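Local coordinates for DUF1904 domain-containing protein (Sebaldella termitidis, PDB 4M1A), which is of unknown function but forms a trimeric alpha/beta assembly and belongs to a family grouped with the MIF (tautomerase-like) clan, at residues I4-A9 and V56-L61. Sequence-based numbering, arbitrary orientation.
Sequences IRVRGA and VFIEVL
Ile4 opens the pairing by laying CD1 alongside Val60 CG1, 3.9 Å off, while its CG2 branch, anti to the backbone N, meets Ile58 CG2. Arg5 follows with a pair of backbone bonds to Glu59, its N reaching Glu59 O at 2.9 Å and its O taking Glu59 N. Its extended side chain runs past Glu59, and Leu61 CD2 covers one face of the guanidinium, offset toward the rim. Water 1 links Arg5 NH1 to Glu59 OE1, but the stronger mate of NH1 is Glu59 of the third subunit, in a salt bridge. Val6 turns to the Ile4 side of the sheet, where CG2 lies beside Ile58 CG1 at 4.1 Å and CG1 meets Val56 CG1; Phe77 and Trp81 of helix 67-82 pack on Ile58 from this side. The two strands are antiparallel neighbours at the middle of a mixed sheet, backed by helices on one face and meeting other subunits on the other, consistent with the trimers of the MIF clan. Arg7 repeats the two-bond backbone pairing with Phe57, and CG packs 3.5 Å from Phe57 CB. A bend at chi3 (75°) brings NH2 to Glu59 OE1 at 2.9 Å, a salt bridge made on the syn side but 33° out of the carboxylate plane, while NE binds water 2, which also lies 2.8 Å from Glu59 OE1. A leucine in place of Arg7 would probably leave this buried OE1 without its charged mate and Glu39 of the second subunit without the salt bridge from NH1. At Gly8, phi is 87°, and a CB would jam against the preceding carbonyl and crowd Val56 CA. Ala9 CB ends the contact, 4.3 Å from Val56 CG2.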
ATOM      1  N   ILE A   4      -1.312   2.968 -10.907  1.00 15.77           N
ATOM      2  CA  ILE A   4       0.144   2.939 -10.849  1.00 14.09           C
ATOM      3  C   ILE A   4       0.513   3.850  -9.672  1.00 14.70           C
ATOM      4  O   ILE A   4       0.013   5.027  -9.591  1.00 16.77           O
ATOM      5  CB  ILE A   4       0.766   3.584 -12.120  1.00 16.15           C
ATOM      6  CG1 ILE A   4       0.446   2.844 -13.445  1.00 21.22           C
ATOM      7  CG2 ILE A   4       2.258   3.638 -12.044  1.00 18.46           C
ATOM      8  CD1 ILE A   4      -0.321   1.655 -13.480  1.00 23.83           C
ATOM      9  N   ARG A   5       1.407   3.377  -8.781  1.00 14.17           N
ATOM     10  CA  ARG A   5       1.905   4.154  -7.693  1.00 15.71           C
ATOM     11  C   ARG A   5       3.374   4.195  -7.654  1.00 14.97           C
ATOM     12  O   ARG A   5       4.020   3.152  -7.772  1.00 15.75           O
ATOM     13  CB  ARG A   5       1.445   3.564  -6.343  1.00 17.70           C
ATOM     14  CG  ARG A   5      -0.046   3.495  -6.282  1.00 19.29           C
ATOM     15  CD  ARG A   5      -0.463   2.695  -5.076  1.00 25.66           C
ATOM     16  NE  ARG A   5      -1.925   2.631  -5.028  1.00 27.70           N
ATOM     17  CZ  ARG A   5      -2.624   1.853  -4.199  1.00 26.77           C
ATOM     18  NH1 ARG A   5      -2.012   1.074  -3.301  1.00 24.76           N
ATOM     19  NH2 ARG A   5      -3.931   1.930  -4.259  1.00 27.47           N
ATOM     20  N   VAL A   6       3.917   5.391  -7.448  1.00 14.60           N
ATOM     21  CA  VAL A   6       5.353   5.579  -7.460  1.00 13.48           C
ATOM     22  C   VAL A   6       5.802   6.154  -6.127  1.00 16.19           C
ATOM     23  O   VAL A   6       5.277   7.166  -5.664  1.00 16.32           O
ATOM     24  CB  VAL A   6       5.814   6.539  -8.618  1.00 15.44           C
ATOM     25  CG1 VAL A   6       7.314   6.607  -8.635  1.00 16.87           C
ATOM     26  CG2 VAL A   6       5.355   6.060 -10.006  1.00 16.97           C
ATOM     27  N   ARG A   7       6.833   5.547  -5.558  1.00 13.82           N
ATOM     28  CA  ARG A   7       7.486   6.053  -4.378  1.00 16.27           C
ATOM     29  C   ARG A   7       8.953   6.103  -4.587  1.00 18.82           C
ATOM     30  O   ARG A   7       9.499   5.467  -5.507  1.00 18.97           O
ATOM     31  CB  ARG A   7       7.236   5.163  -3.166  1.00 17.65           C
ATOM     32  CG  ARG A   7       7.770   3.765  -3.225  1.00 19.00           C
ATOM     33  CD  ARG A   7       7.246   2.922  -2.055  1.00 23.83           C
ATOM     34  NE  ARG A   7       5.862   2.576  -2.314  1.00 22.02           N
ATOM     35  CZ  ARG A   7       4.955   2.493  -1.381  1.00 22.11           C
ATOM     36  NH1 ARG A   7       5.350   2.695  -0.139  1.00 21.24           N
ATOM     37  NH2 ARG A   7       3.658   2.252  -1.669  1.00 20.42           N
ATOM     38  N   GLY A   8       9.628   6.886  -3.768  1.00 19.38           N
ATOM     39  CA  GLY A   8      11.088   7.018  -3.906  1.00 21.65           C
ATOM     40  C   GLY A   8      11.548   8.091  -4.907  1.00 25.00           C
ATOM     41  O   GLY A   8      12.734   8.259  -5.123  1.00 28.62           O
ATOM     42  N   ALA A   9      10.654   8.744  -5.616  1.00 22.02           N
ATOM     43  CA  ALA A   9      11.018   9.756  -6.613  1.00 21.77           C
ATOM     44  C   ALA A   9      10.423  11.057  -6.203  1.00 23.51           C
ATOM     45  O   ALA A   9       9.383  11.106  -5.585  1.00 19.69           O
ATOM     46  CB  ALA A   9      10.466   9.343  -8.032  1.00 22.71           C
ATOM     47  N   VAL A  56      13.568   3.798  -6.880  1.00 20.18           N
ATOM     48  CA  VAL A  56      12.260   4.181  -7.432  1.00 18.34           C
ATOM     49  C   VAL A  56      11.454   2.878  -7.421  1.00 17.40           C
ATOM     50  O   VAL A  56      11.911   1.855  -7.957  1.00 20.78           O
ATOM     51  CB  VAL A  56      12.342   4.757  -8.817  1.00 19.52           C
ATOM     52  CG1 VAL A  56      10.929   5.002  -9.304  1.00 18.76           C
ATOM     53  CG2 VAL A  56      13.166   6.043  -8.725  1.00 23.84           C
ATOM     54  N   PHE A  57      10.380   2.861  -6.642  1.00 18.09           N
ATOM     55  CA  PHE A  57       9.551   1.660  -6.467  1.00 17.43           C
ATOM     56  C   PHE A  57       8.128   1.917  -7.002  1.00 15.43           C
ATOM     57  O   PHE A  57       7.430   2.825  -6.536  1.00 16.83           O
ATOM     58  CB  PHE A  57       9.523   1.237  -4.985  1.00 18.14           C
ATOM     59  CG  PHE A  57       8.879  -0.089  -4.740  1.00 19.75           C
ATOM     60  CD1 PHE A  57       7.535  -0.238  -4.703  1.00 21.06           C
ATOM     61  CD2 PHE A  57       9.661  -1.205  -4.413  1.00 25.77           C
ATOM     62  CE1 PHE A  57       6.936  -1.475  -4.493  1.00 22.33           C
ATOM     63  CE2 PHE A  57       9.049  -2.433  -4.126  1.00 24.78           C
ATOM     64  CZ  PHE A  57       7.707  -2.546  -4.168  1.00 24.23           C
ATOM     65  N   ILE A  58       7.728   1.115  -7.986  1.00 14.37           N
ATOM     66  CA  ILE A  58       6.521   1.278  -8.708  1.00 14.53           C
ATOM     67  C   ILE A  58       5.631   0.088  -8.517  1.00 15.47           C
ATOM     68  O   ILE A  58       6.063  -1.085  -8.731  1.00 16.69           O
ATOM     69  CB  ILE A  58       6.752   1.536 -10.216  1.00 14.12           C
ATOM     70  CG1 ILE A  58       7.681   2.682 -10.382  1.00 17.01           C
ATOM     71  CG2 ILE A  58       5.398   1.797 -10.962  1.00 14.60           C
ATOM     72  CD1 ILE A  58       8.252   2.820 -11.803  1.00 17.52           C
ATOM     73  N   GLU A  59       4.394   0.359  -8.064  1.00 14.65           N
ATOM     74  CA  GLU A  59       3.369  -0.698  -7.957  1.00 15.67           C
ATOM     75  C   GLU A  59       2.366  -0.510  -9.072  1.00 15.72           C
ATOM     76  O   GLU A  59       1.990   0.636  -9.367  1.00 16.37           O
ATOM     77  CB  GLU A  59       2.672  -0.616  -6.595  1.00 16.82           C
ATOM     78  CG  GLU A  59       3.571  -0.860  -5.441  1.00 20.18           C
ATOM     79  CD  GLU A  59       3.116  -0.340  -4.054  1.00 27.11           C
ATOM     80  OE1 GLU A  59       2.644   0.853  -3.939  1.00 25.74           O
ATOM     81  OE2 GLU A  59       3.379  -1.157  -3.084  1.00 29.93           O
ATOM     82  N   VAL A  60       1.940  -1.598  -9.715  1.00 14.51           N
ATOM     83  CA  VAL A  60       0.906  -1.576 -10.721  1.00 15.87           C
ATOM     84  C   VAL A  60      -0.212  -2.475 -10.187  1.00 16.46           C
ATOM     85  O   VAL A  60      -0.038  -3.707 -10.096  1.00 19.06           O
ATOM     86  CB  VAL A  60       1.418  -2.145 -12.042  1.00 16.32           C
ATOM     87  CG1 VAL A  60       0.314  -2.219 -13.058  1.00 16.77           C
ATOM     88  CG2 VAL A  60       2.566  -1.248 -12.560  1.00 18.28           C
ATOM     89  N   LEU A  61      -1.333  -1.881  -9.883  1.00 15.60           N
ATOM     90  CA  LEU A  61      -2.543  -2.637  -9.475  1.00 17.01           C
ATOM     91  C   LEU A  61      -3.440  -2.782 -10.663  1.00 18.27           C
ATOM     92  O   LEU A  61      -3.943  -1.788 -11.219  1.00 18.87           O
ATOM     93  CB  LEU A  61      -3.279  -1.914  -8.329  1.00 19.75           C
ATOM     94  CG  LEU A  61      -2.644  -1.868  -6.955  1.00 26.11           C
ATOM     95  CD1 LEU A  61      -1.418  -0.980  -6.916  1.00 32.22           C
ATOM     96  CD2 LEU A  61      -3.679  -1.378  -5.922  1.00 32.49           C
TER
HETATM   97  O   HOH W   1       0.611   1.024  -2.332  1.00 30.40           O
HETATM   98  O   HOH W   2       4.764   2.408  -4.891  1.00 25.81           O